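Local coordinates for extracellular solute-binding protein, family 1 (Bifidobacterium longum subsp. infantis, PDB 6FTH), which probably binds human milk oligosaccharides outside the cell and hands them to an ABC transporter for uptake, at residues Ser460-Leu463 / Thr464-Ala468; Cys495-Leu498 / Asp499-Leu503; Ser471-Val474 / Met475-Ala479; Trp510-Trp513 / Tyr514-Thr518; Ser206-Thr209 / Tyr210-Met214. All blocks are in the same frame, centred on the assembly; numbering follows the deposited sequence.

Interaction 1: Ser460-Leu463 / Thr464-Ala468; sequences SNTL and TNNNA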
# COMPACT_ATOMS: atom_id res chain seq x y z
N SER A 460 -8.28 -10.90 16.16
CA SER A 460 -8.05 -10.96 14.72
C SER A 460 -8.94 -11.99 14.05
O SER A 460 -9.52 -11.73 13.00
CB SER A 460 -6.58 -11.25 14.45
OG SER A 460 -5.77 -10.14 14.80
N ASN A 461 -9.08 -13.17 14.66
CA ASN A 461 -9.94 -14.18 14.08
C ASN A 461 -11.41 -13.75 14.10
O ASN A 461 -12.14 -13.98 13.14
CB ASN A 461 -9.72 -15.52 14.79
CG ASN A 461 -8.34 -16.12 14.49
OD1 ASN A 461 -7.75 -15.85 13.45
ND2 ASN A 461 -7.83 -16.91 15.42
N THR A 462 -11.85 -13.10 15.17
CA THR A 462 -13.22 -12.57 15.17
C THR A 462 -13.41 -11.57 14.04
O THR A 462 -14.40 -11.63 13.30
CB THR A 462 -13.54 -11.91 16.51
OG1 THR A 462 -13.49 -12.91 17.54
CG2 THR A 462 -14.92 -11.27 16.47
N LEU A 463 -12.49 -10.62 13.93
CA LEU A 463 -12.58 -9.61 12.87
C LEU A 463 -12.67 -10.25 11.50
O LEU A 463 -13.55 -9.93 10.71
CB LEU A 463 -11.39 -8.67 12.93
CG LEU A 463 -11.34 -7.71 14.13
CD1 LEU A 463 -10.02 -7.00 14.11
CD2 LEU A 463 -12.48 -6.69 14.09
N THR A 464 -11.74 -11.16 11.20
CA THR A 464 -11.68 -11.75 9.87
C THR A 464 -12.93 -12.59 9.59
O THR A 464 -13.48 -12.54 8.48
CB THR A 464 -10.41 -12.60 9.74
OG1 THR A 464 -10.44 -13.66 10.68
CG2 THR A 464 -9.20 -11.78 9.98
N ASN A 465 -13.40 -13.35 10.58
CA ASN A 465 -14.60 -14.15 10.38
C ASN A 465 -15.80 -13.26 10.09
O ASN A 465 -16.55 -13.49 9.13
CB ASN A 465 -14.88 -15.03 11.60
CG ASN A 465 -15.63 -16.33 11.25
OD1 ASN A 465 -15.02 -17.37 10.96
ND2 ASN A 465 -16.96 -16.27 11.25
N ASN A 466 -16.00 -12.21 10.90
CA ASN A 466 -17.11 -11.31 10.66
C ASN A 466 -16.93 -10.57 9.33
O ASN A 466 -17.89 -10.42 8.56
CB ASN A 466 -17.23 -10.29 11.79
CG ASN A 466 -17.73 -10.89 13.10
OD1 ASN A 466 -18.22 -12.02 13.17
ND2 ASN A 466 -17.61 -10.11 14.17
N ASN A 467 -15.71 -10.09 9.06
CA ASN A 467 -15.46 -9.35 7.82
C ASN A 467 -15.76 -10.21 6.60
O ASN A 467 -16.17 -9.68 5.57
CB ASN A 467 -14.01 -8.89 7.71
CG ASN A 467 -13.68 -7.71 8.62
OD1 ASN A 467 -14.58 -7.01 9.12
ND2 ASN A 467 -12.39 -7.48 8.83
N ALA A 468 -15.54 -11.52 6.69
CA ALA A 468 -15.79 -12.36 5.51
C ALA A 468 -17.25 -12.30 5.11
O ALA A 468 -17.58 -12.29 3.92
CB ALA A 468 -15.36 -13.80 5.79
O HOH W 1 -12.91 -17.15 12.53

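Interaction 2: Cys495-Leu498 / Asp499-Leu503; sequences CKQL and DSLGL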
# COMPACT_ATOMS: atom_id res chain seq x y z
N CYS A 495 -27.95 -1.70 6.75
CA CYS A 495 -27.26 -1.36 7.99
C CYS A 495 -27.60 -2.39 9.07
O CYS A 495 -26.71 -2.87 9.78
CB CYS A 495 -27.65 0.04 8.45
SG CYS A 495 -26.94 1.37 7.44
N LYS A 496 -28.86 -2.78 9.16
CA LYS A 496 -29.22 -3.81 10.13
C LYS A 496 -28.57 -5.14 9.79
O LYS A 496 -28.16 -5.89 10.67
CB LYS A 496 -30.74 -3.94 10.17
CG LYS A 496 -31.44 -2.72 10.72
CD LYS A 496 -32.94 -2.87 10.50
CE LYS A 496 -33.74 -2.10 11.53
NZ LYS A 496 -33.62 -0.65 11.35
N GLN A 497 -28.47 -5.45 8.50
CA GLN A 497 -27.83 -6.70 8.10
C GLN A 497 -26.37 -6.73 8.53
O GLN A 497 -25.89 -7.75 9.03
CB GLN A 497 -27.98 -6.93 6.58
CG GLN A 497 -27.46 -8.29 6.12
CD GLN A 497 -27.75 -8.57 4.65
OE1 GLN A 497 -28.15 -7.68 3.90
NE2 GLN A 497 -27.57 -9.81 4.25
N LEU A 498 -25.62 -5.63 8.33
CA LEU A 498 -24.22 -5.63 8.73
C LEU A 498 -24.08 -5.79 10.24
O LEU A 498 -23.19 -6.51 10.72
CB LEU A 498 -23.51 -4.35 8.27
CG LEU A 498 -23.49 -4.13 6.74
CD1 LEU A 498 -22.45 -3.03 6.40
CD2 LEU A 498 -23.17 -5.42 5.96
N ASP A 499 -24.97 -5.16 10.99
CA ASP A 499 -24.98 -5.33 12.45
C ASP A 499 -25.22 -6.79 12.82
O ASP A 499 -24.54 -7.33 13.70
CB ASP A 499 -26.06 -4.45 13.07
CG ASP A 499 -25.67 -2.97 13.12
OD1 ASP A 499 -24.54 -2.63 12.71
OD2 ASP A 499 -26.49 -2.15 13.57
N SER A 500 -26.13 -7.46 12.12
CA SER A 500 -26.40 -8.87 12.38
C SER A 500 -25.19 -9.75 12.09
O SER A 500 -25.10 -10.86 12.62
CB SER A 500 -27.58 -9.35 11.54
OG SER A 500 -27.21 -9.64 10.20
N LEU A 501 -24.26 -9.28 11.26
CA LEU A 501 -23.04 -9.98 10.90
C LEU A 501 -21.85 -9.58 11.77
O LEU A 501 -20.73 -10.04 11.53
CB LEU A 501 -22.75 -9.77 9.40
CG LEU A 501 -23.85 -10.26 8.45
CD1 LEU A 501 -23.53 -9.87 7.02
CD2 LEU A 501 -23.96 -11.79 8.55
N GLY A 502 -22.07 -8.76 12.80
CA GLY A 502 -21.04 -8.45 13.76
C GLY A 502 -20.32 -7.14 13.55
O GLY A 502 -19.28 -6.93 14.18
N LEU A 503 -20.82 -6.25 12.67
CA LEU A 503 -20.10 -5.00 12.43
C LEU A 503 -19.80 -4.25 13.72
O LEU A 503 -18.69 -3.74 13.90
CB LEU A 503 -20.87 -4.11 11.46
CG LEU A 503 -20.19 -2.78 11.12
CD1 LEU A 503 -18.88 -3.06 10.47
CD2 LEU A 503 -21.06 -1.95 10.19

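Interaction 3: Ser471-Val474 / Met475-Ala479; sequences SNVV and MQKTA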
# COMPACT_ATOMS: atom_id res chain seq x y z
N SER A 471 -18.20 -8.44 4.08
CA SER A 471 -17.69 -7.96 2.80
C SER A 471 -18.55 -8.41 1.64
O SER A 471 -18.71 -7.66 0.66
CB SER A 471 -16.23 -8.38 2.63
OG SER A 471 -16.08 -9.77 2.65
N ASN A 472 -19.12 -9.62 1.72
CA ASN A 472 -19.99 -10.09 0.64
C ASN A 472 -21.18 -9.16 0.46
O ASN A 472 -21.54 -8.81 -0.67
CB ASN A 472 -20.50 -11.50 0.93
CG ASN A 472 -19.40 -12.56 0.95
OD1 ASN A 472 -18.41 -12.46 0.24
ND2 ASN A 472 -19.62 -13.60 1.76
N VAL A 473 -21.81 -8.75 1.56
CA VAL A 473 -22.95 -7.85 1.47
C VAL A 473 -22.50 -6.49 0.95
O VAL A 473 -23.13 -5.92 0.05
CB VAL A 473 -23.65 -7.73 2.84
CG1 VAL A 473 -24.77 -6.69 2.82
CG2 VAL A 473 -24.15 -9.11 3.30
N VAL A 474 -21.44 -5.94 1.53
CA VAL A 474 -21.00 -4.59 1.17
C VAL A 474 -20.68 -4.53 -0.32
O VAL A 474 -21.10 -3.60 -1.02
CB VAL A 474 -19.79 -4.17 2.02
CG1 VAL A 474 -19.19 -2.84 1.50
CG2 VAL A 474 -20.18 -3.98 3.48
N MET A 475 -19.91 -5.51 -0.81
CA MET A 475 -19.46 -5.46 -2.20
C MET A 475 -20.64 -5.57 -3.15
O MET A 475 -20.73 -4.82 -4.13
CB MET A 475 -18.44 -6.59 -2.43
CG MET A 475 -18.01 -6.83 -3.87
SD MET A 475 -16.72 -8.10 -4.06
CE MET A 475 -17.01 -9.12 -2.61
N GLN A 476 -21.57 -6.48 -2.86
CA GLN A 476 -22.73 -6.66 -3.73
C GLN A 476 -23.62 -5.43 -3.72
O GLN A 476 -23.99 -4.91 -4.79
CB GLN A 476 -23.50 -7.91 -3.30
CG GLN A 476 -24.66 -8.28 -4.22
CD GLN A 476 -25.95 -7.56 -3.88
OE1 GLN A 476 -26.53 -6.86 -4.72
NE2 GLN A 476 -26.43 -7.75 -2.65
N LYS A 477 -24.00 -4.94 -2.54
CA LYS A 477 -24.91 -3.81 -2.47
C LYS A 477 -24.26 -2.55 -3.00
O LYS A 477 -24.90 -1.76 -3.71
CB LYS A 477 -25.41 -3.58 -1.05
CG LYS A 477 -26.15 -4.78 -0.45
CD LYS A 477 -27.66 -4.66 -0.55
CE LYS A 477 -28.12 -4.39 -1.96
NZ LYS A 477 -29.57 -4.71 -2.14
N THR A 478 -22.99 -2.32 -2.67
CA THR A 478 -22.35 -1.09 -3.11
C THR A 478 -22.31 -1.02 -4.64
O THR A 478 -22.69 -0.01 -5.24
CB THR A 478 -20.94 -0.98 -2.51
OG1 THR A 478 -21.03 -0.94 -1.07
CG2 THR A 478 -20.29 0.30 -2.97
N ALA A 479 -21.89 -2.12 -5.28
CA ALA A 479 -21.79 -2.12 -6.74
C ALA A 479 -23.17 -1.94 -7.37
O ALA A 479 -23.34 -1.17 -8.32
CB ALA A 479 -21.14 -3.41 -7.23

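Interaction 4: Trp510-Trp513 / Tyr514-Thr518; sequences WQKW and YDIYT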
# COMPACT_ATOMS: atom_id res chain seq x y z
N TRP A 510 -11.84 -2.81 17.25
CA TRP A 510 -10.87 -1.85 16.74
C TRP A 510 -10.70 -0.70 17.72
O TRP A 510 -9.58 -0.21 17.92
CB TRP A 510 -11.24 -1.35 15.35
CG TRP A 510 -10.76 -2.27 14.27
CD1 TRP A 510 -11.53 -3.02 13.43
CD2 TRP A 510 -9.39 -2.52 13.91
NE1 TRP A 510 -10.71 -3.74 12.58
CE2 TRP A 510 -9.41 -3.46 12.86
CE3 TRP A 510 -8.16 -2.07 14.39
CZ2 TRP A 510 -8.24 -3.93 12.26
CZ3 TRP A 510 -6.99 -2.55 13.80
CH2 TRP A 510 -7.05 -3.47 12.75
N GLN A 511 -11.79 -0.23 18.34
CA GLN A 511 -11.63 0.83 19.33
C GLN A 511 -10.72 0.38 20.47
O GLN A 511 -9.89 1.15 20.95
CB GLN A 511 -12.98 1.25 19.90
CG GLN A 511 -12.89 2.35 20.95
CD GLN A 511 -12.71 3.74 20.34
OE1 GLN A 511 -13.63 4.25 19.69
NE2 GLN A 511 -11.57 4.36 20.59
N LYS A 512 -10.91 -0.85 20.94
CA LYS A 512 -10.11 -1.35 22.05
C LYS A 512 -8.63 -1.35 21.71
O LYS A 512 -7.80 -0.86 22.48
CB LYS A 512 -10.56 -2.76 22.42
CG LYS A 512 -9.75 -3.37 23.55
CD LYS A 512 -10.25 -4.73 23.94
CE LYS A 512 -9.93 -5.74 22.88
NZ LYS A 512 -10.31 -7.14 23.26
N TRP A 513 -8.26 -1.92 20.57
CA TRP A 513 -6.84 -2.00 20.23
C TRP A 513 -6.28 -0.63 19.88
O TRP A 513 -5.14 -0.31 20.22
CB TRP A 513 -6.62 -3.00 19.12
CG TRP A 513 -6.83 -4.39 19.62
CD1 TRP A 513 -7.91 -5.19 19.39
CD2 TRP A 513 -6.00 -5.10 20.55
NE1 TRP A 513 -7.80 -6.37 20.10
CE2 TRP A 513 -6.64 -6.33 20.83
CE3 TRP A 513 -4.78 -4.81 21.17
CZ2 TRP A 513 -6.07 -7.28 21.68
CZ3 TRP A 513 -4.23 -5.76 22.03
CH2 TRP A 513 -4.88 -6.98 22.27
N TYR A 514 -7.08 0.19 19.20
CA TYR A 514 -6.67 1.57 18.98
C TYR A 514 -6.33 2.26 20.30
O TYR A 514 -5.30 2.94 20.42
CB TYR A 514 -7.78 2.29 18.24
CG TYR A 514 -7.61 3.76 18.10
CD1 TYR A 514 -6.89 4.31 17.03
CD2 TYR A 514 -8.20 4.61 19.00
CE1 TYR A 514 -6.75 5.69 16.89
CE2 TYR A 514 -8.07 5.98 18.87
CZ TYR A 514 -7.35 6.53 17.81
OH TYR A 514 -7.23 7.91 17.71
N ASP A 515 -7.18 2.09 21.30
CA ASP A 515 -6.93 2.70 22.61
C ASP A 515 -5.67 2.14 23.25
O ASP A 515 -4.84 2.89 23.77
CB ASP A 515 -8.15 2.49 23.52
CG ASP A 515 -9.35 3.31 23.12
OD1 ASP A 515 -9.21 4.24 22.29
OD2 ASP A 515 -10.44 3.02 23.63
N ILE A 516 -5.51 0.81 23.23
CA ILE A 516 -4.32 0.18 23.83
C ILE A 516 -3.05 0.77 23.23
O ILE A 516 -2.09 1.09 23.95
CB ILE A 516 -4.38 -1.35 23.65
CG1 ILE A 516 -5.43 -1.95 24.59
CG2 ILE A 516 -3.01 -1.99 23.87
CD1 ILE A 516 -5.75 -3.42 24.31
N TYR A 517 -3.02 0.92 21.90
CA TYR A 517 -1.80 1.34 21.20
C TYR A 517 -1.58 2.85 21.25
O TYR A 517 -0.43 3.31 21.17
CB TYR A 517 -1.85 0.90 19.74
CG TYR A 517 -1.34 -0.48 19.46
CD1 TYR A 517 -2.19 -1.59 19.48
CD2 TYR A 517 -0.01 -0.69 19.12
CE1 TYR A 517 -1.71 -2.86 19.19
CE2 TYR A 517 0.48 -1.95 18.84
CZ TYR A 517 -0.37 -3.03 18.86
OH TYR A 517 0.15 -4.27 18.55
N THR A 518 -2.62 3.66 21.39
CA THR A 518 -2.47 5.10 21.19
C THR A 518 -2.76 5.95 22.42
O THR A 518 -2.38 7.13 22.42
CB THR A 518 -3.35 5.60 20.03
OG1 THR A 518 -2.94 6.91 19.67
CG2 THR A 518 -4.75 5.68 20.43

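Interaction 5: Ser206-Thr209 / Tyr210-Met214; sequences SYFT and YYSPM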
# COMPACT_ATOMS: atom_id res chain seq x y z
N SER A 206 -13.15 -7.61 -2.15
CA SER A 206 -13.65 -7.95 -0.82
C SER A 206 -13.12 -7.02 0.26
O SER A 206 -13.48 -7.17 1.43
CB SER A 206 -13.28 -9.39 -0.49
OG SER A 206 -11.88 -9.55 -0.55
N TYR A 207 -12.27 -6.09 -0.12
CA TYR A 207 -11.75 -5.02 0.72
C TYR A 207 -11.60 -3.81 -0.19
O TYR A 207 -11.63 -3.95 -1.41
CB TYR A 207 -10.37 -5.39 1.27
CG TYR A 207 -9.31 -5.62 0.21
CD1 TYR A 207 -9.32 -6.77 -0.58
CD2 TYR A 207 -8.32 -4.69 -0.03
CE1 TYR A 207 -8.36 -6.97 -1.55
CE2 TYR A 207 -7.36 -4.87 -1.00
CZ TYR A 207 -7.38 -6.01 -1.75
OH TYR A 207 -6.43 -6.18 -2.72
N PHE A 208 -11.45 -2.61 0.40
CA PHE A 208 -11.23 -1.41 -0.40
C PHE A 208 -9.78 -1.38 -0.85
O PHE A 208 -8.86 -1.36 -0.02
CB PHE A 208 -11.65 -0.16 0.38
CG PHE A 208 -13.09 -0.18 0.73
CD1 PHE A 208 -14.06 0.03 -0.24
CD2 PHE A 208 -13.50 -0.51 2.01
CE1 PHE A 208 -15.39 -0.03 0.06
CE2 PHE A 208 -14.85 -0.59 2.32
CZ PHE A 208 -15.80 -0.35 1.35
N THR A 209 -9.57 -1.45 -2.17
CA THR A 209 -8.27 -1.71 -2.76
C THR A 209 -7.47 -0.42 -2.93
O THR A 209 -7.99 0.69 -2.76
CB THR A 209 -8.44 -2.36 -4.14
OG1 THR A 209 -8.96 -1.40 -5.06
CG2 THR A 209 -9.40 -3.57 -4.07
N TYR A 210 -6.20 -0.57 -3.30
CA TYR A 210 -5.49 0.57 -3.84
C TYR A 210 -6.33 1.21 -4.93
O TYR A 210 -6.99 0.53 -5.72
CB TYR A 210 -4.16 0.14 -4.44
CG TYR A 210 -3.01 0.09 -3.46
CD1 TYR A 210 -3.06 -0.73 -2.34
CD2 TYR A 210 -1.87 0.86 -3.67
CE1 TYR A 210 -1.99 -0.78 -1.45
CE2 TYR A 210 -0.80 0.83 -2.79
CZ TYR A 210 -0.87 0.01 -1.67
OH TYR A 210 0.19 -0.03 -0.80
N TYR A 211 -6.34 2.53 -4.96
CA TYR A 211 -7.00 3.30 -6.01
C TYR A 211 -8.51 3.07 -6.04
O TYR A 211 -9.17 3.28 -7.05
CB TYR A 211 -6.36 3.07 -7.40
CG TYR A 211 -4.85 2.78 -7.32
CD1 TYR A 211 -4.00 3.58 -6.58
CD2 TYR A 211 -4.30 1.65 -7.94
CE1 TYR A 211 -2.65 3.28 -6.46
CE2 TYR A 211 -2.96 1.35 -7.84
CZ TYR A 211 -2.14 2.17 -7.09
OH TYR A 211 -0.80 1.89 -6.95
N SER A 212 -9.07 2.69 -4.89
CA SER A 212 -10.49 2.43 -4.79
C SER A 212 -11.30 3.68 -5.14
O SER A 212 -10.93 4.79 -4.73
CB SER A 212 -10.81 2.07 -3.35
OG SER A 212 -12.21 1.93 -3.16
N PRO A 213 -12.45 3.54 -5.81
CA PRO A 213 -13.37 4.68 -5.95
C PRO A 213 -13.74 5.27 -4.60
O PRO A 213 -14.11 6.45 -4.53
CB PRO A 213 -14.61 4.09 -6.66
CG PRO A 213 -14.49 2.57 -6.49
CD PRO A 213 -12.99 2.30 -6.40
N MET A 214 -13.65 4.48 -3.53
CA MET A 214 -14.04 5.02 -2.22
C MET A 214 -13.01 5.97 -1.66
O MET A 214 -13.18 6.47 -0.54
CB MET A 214 -14.36 3.90 -1.24
CG MET A 214 -15.56 3.08 -1.66
SD MET A 214 -16.93 4.15 -2.09
CE MET A 214 -18.11 3.03 -2.84
O HOH W 2 -5.02 -3.51 -3.63
O HOH W 3 -12.34 -0.72 -3.56

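Interaction 1: Ser460-Leu463 / Thr464-Ala468
T464 turns its hydroxyl back toward the preceding turn of helix 457-484, where two carbonyl oxygens lie within its range. The backbone bonds set the frame: the amides of T464, N465, N466 and N467 donate to the carbonyls of S460, N461, T462 and L463, an unbroken i to i+4 ladder in which N466 N to T462 O measures 2.9 Å at 173°.

Side-chain polar contacts come next. T464 OG1 sits 3.0 Å from N461 O and 3.2 Å from S460 O, and its one proton can serve either. It gets there because chi1 of 62° sets OG1 between the backbone N and the carbonyl carbon. A water adds a second link, giving a 2.6 Å hydrogen bond to N465 OD1 and a weak one to N461 O, so the N465 amide is linked to N461 O through a water, weakly at the carbonyl end.

Apolar contact is slight. The methyl CG2 of T462 lies alongside the N466 amide, 3.7 Å from ND2, the two side chains pointing the same way. That ND2 has its hydrogen bonds with N506 and E505.

Those partners place the contact in the fold: T464 and N465 are on the exposed side of the helix, while T462, L463 and N466 face helix 503-518, where T462 rests on E505 and I509, and L463 on N506 and W510.

Interaction 2: Cys495-Leu498 / Asp499-Leu503
L498 and L503 meet where helix 487-500 ends, and their contact is the close-packed side of this turn. L498 CB lies 3.9 Å from L503 CD2, the two side chains slanting across one another, and L503 CB comes within 3.4 Å of L498 O. The leucine of the next helix is brought there by its first torsion (chi1 -179°), which sets CG opposite the backbone N. L498 is buried, since V473 and V474 of helix 457-484 and the loop residues L246 and T247 pack on it as well.

The backbone here forms a Schellman motif. L503 N donates to L498 O over 3.1 Å at 163°, and G502 N donates to D499 O over 3.0 Å. G502, at positive phi (99°), is the C' residue; a side chain at these backbone angles would press on the carbonyl oxygen before it, so glycine suits the site. The amide of L501 makes weak bonds to Q497 O and L498 O, as the helix gives way.

The other side is looser and faces solvent. S500 OG makes a short 2.6 Å hydrogen bond to Q497 O. D499, exposed, turns its carboxylate to Q504 just beyond the turn, and the K496 amine extends to a salt bridge with D492, one turn earlier in the helix.

Interaction 3: Ser471-Val474 / Met475-Ala479
T478 reaches back to V474 in the second half of helix 457-484, where its side-chain hydroxyl bonds to the carbonyl one turn earlier, a common habit of threonine within helices. V474 O therefore accepts twice: from T478 OG1 at 2.7 Å and from T478 N at 2.8 Å. The two donors approach from opposite faces of the carbonyl plane, the hydroxyl tilted 33° from it and the amide 26°. Chi1 of -61° makes this possible by setting OG1 beside the backbone N. As OG1 gives its proton to V474 O, its bond with Y251 OH on helix 249-263 leaves it as probable acceptor, so this buried hydroxyl is satisfied on both counts. Replacing T478 by valine would probably leave the Y251 hydroxyl without this mate and V474 O with the backbone amide alone.

The remaining carbonyls are satisfied by regular helical bonds: S471 O by M475 N, N472 O by Q476 N, and V473 O by K477 N, the last almost in line with the carbonyl. Polar ends turn to other partners. S471 OG bonds to N467 O, and the K477 amine forms a salt bridge with E490 on helix 487-500. The aliphatic part of K477 runs beside V473, both side chains pointing the same way, with CG 4.0 Å from V473 CG1. V474 similarly lies alongside T478, its methyl CG1 3.7 Å from T478 OG1.

Interaction 4: Trp510-Trp513 / Tyr514-Thr518
I516 lays its tip over the indole of W513, three residues earlier on helix 503-518, and can be followed outward. CB lies 3.6 Å from K512 O and CG1 draws a little nearer to the same oxygen. Chi1 of -73° carries CG1 beside the backbone N, and from there CD1 ends over the six-membered ring. It sits 3.9 Å from the ring centroid, 28° off the normal, a CH-pi contact displaced toward the rim. The same methyl is 4.1 Å from K512 CG, so it touches both the indole face and the aliphatic stem of the lysine.

The indole has other neighbours. Y517 crosses it obliquely, with CE1 4.1 Å from W513 CE3, while W513 O lies at the edge of the tyrosine ring, in its plane. NE1 of W513 donates to D459, which also takes the K512 amine in a salt bridge.

Across the helix, Q511 NE2 gives a hydrogen bond to D515 OD1 over 2.9 Å, on the syn side of the carboxylate but 34° out of its plane. The glutamine amide also pairs with V242 and G240, which ties this turn to strand 241-244 and the residue G240 just before it.

The chemistry is thus split between an apolar patch on W513 and a polar one on D515, whose OD1 also meets K519; an amide and an ammonium group together would be expected to hold that carboxylate ionised.

Interaction 5: Ser206-Thr209 / Tyr210-Met214
A type II beta turn from T209 to S212, followed at once by an ST turn, shapes this buried loop between strands 197-199 and 235-238. The beta turn is closed by S212 N and T209 O, 3.1 Å apart, but the bond is weak, with an N-H...O angle of 131°. T209 adds a firmer link: its OG1 donates to Y210 O at 2.8 Å, coming from above the carbonyl plane, 42° out of it. Chi1 of 70° tucks OG1 between its own N and carbonyl carbon, within range of the central peptide of the turn. A valine at T209 would probably remove this bond, leaving Y210 O with the weak one from R202 and the central peptide less firmly fixed in its flipped orientation.

S212 OG, set opposite its backbone N, accepts from M214 N over 3.0 Å, which makes the ST turn. It also pairs with a water at 2.7 Å, and that water accepts from T209 N, so the two turns are joined through solvent. A second water links Y207 OH with Y210 N.

The apolar side belongs to F208 and M214. F208 CE1 lies 3.6 Å from M214 CG, the two side chains set at a slant, and S212 OG stands at the edge of the phenylalanine ring. F208 also meets the ring of F245 and touches Y251, while M214 also meets T478 and I255.

The positive phi at Y211 and the extended Y210 before it are the signature of a type II turn, here leading straight into a 3-10 segment at P213.

In the fold
Along the chain the order is interaction 5, then 1, 3, 2 and 4. Interactions 1 and 3 share helix 457-484, their centres about 16 Å apart; interaction 2 ends helix 487-500, and interaction 4 lies on helix 503-518, which follows it. The three helices are consecutive and make up the C-terminal end of the chain. Interactions 2 and 3, about 13 Å between centres, touch through leucine and valine side chains, and interaction 1 touches both 2 and 4. The loop of interaction 5, nearer the chain's centre, touches interaction 3, their centres about 12 Å apart. Helix 457-484 thus joins the C-terminal helices to an inner loop of what is probably a sugar-binding protein.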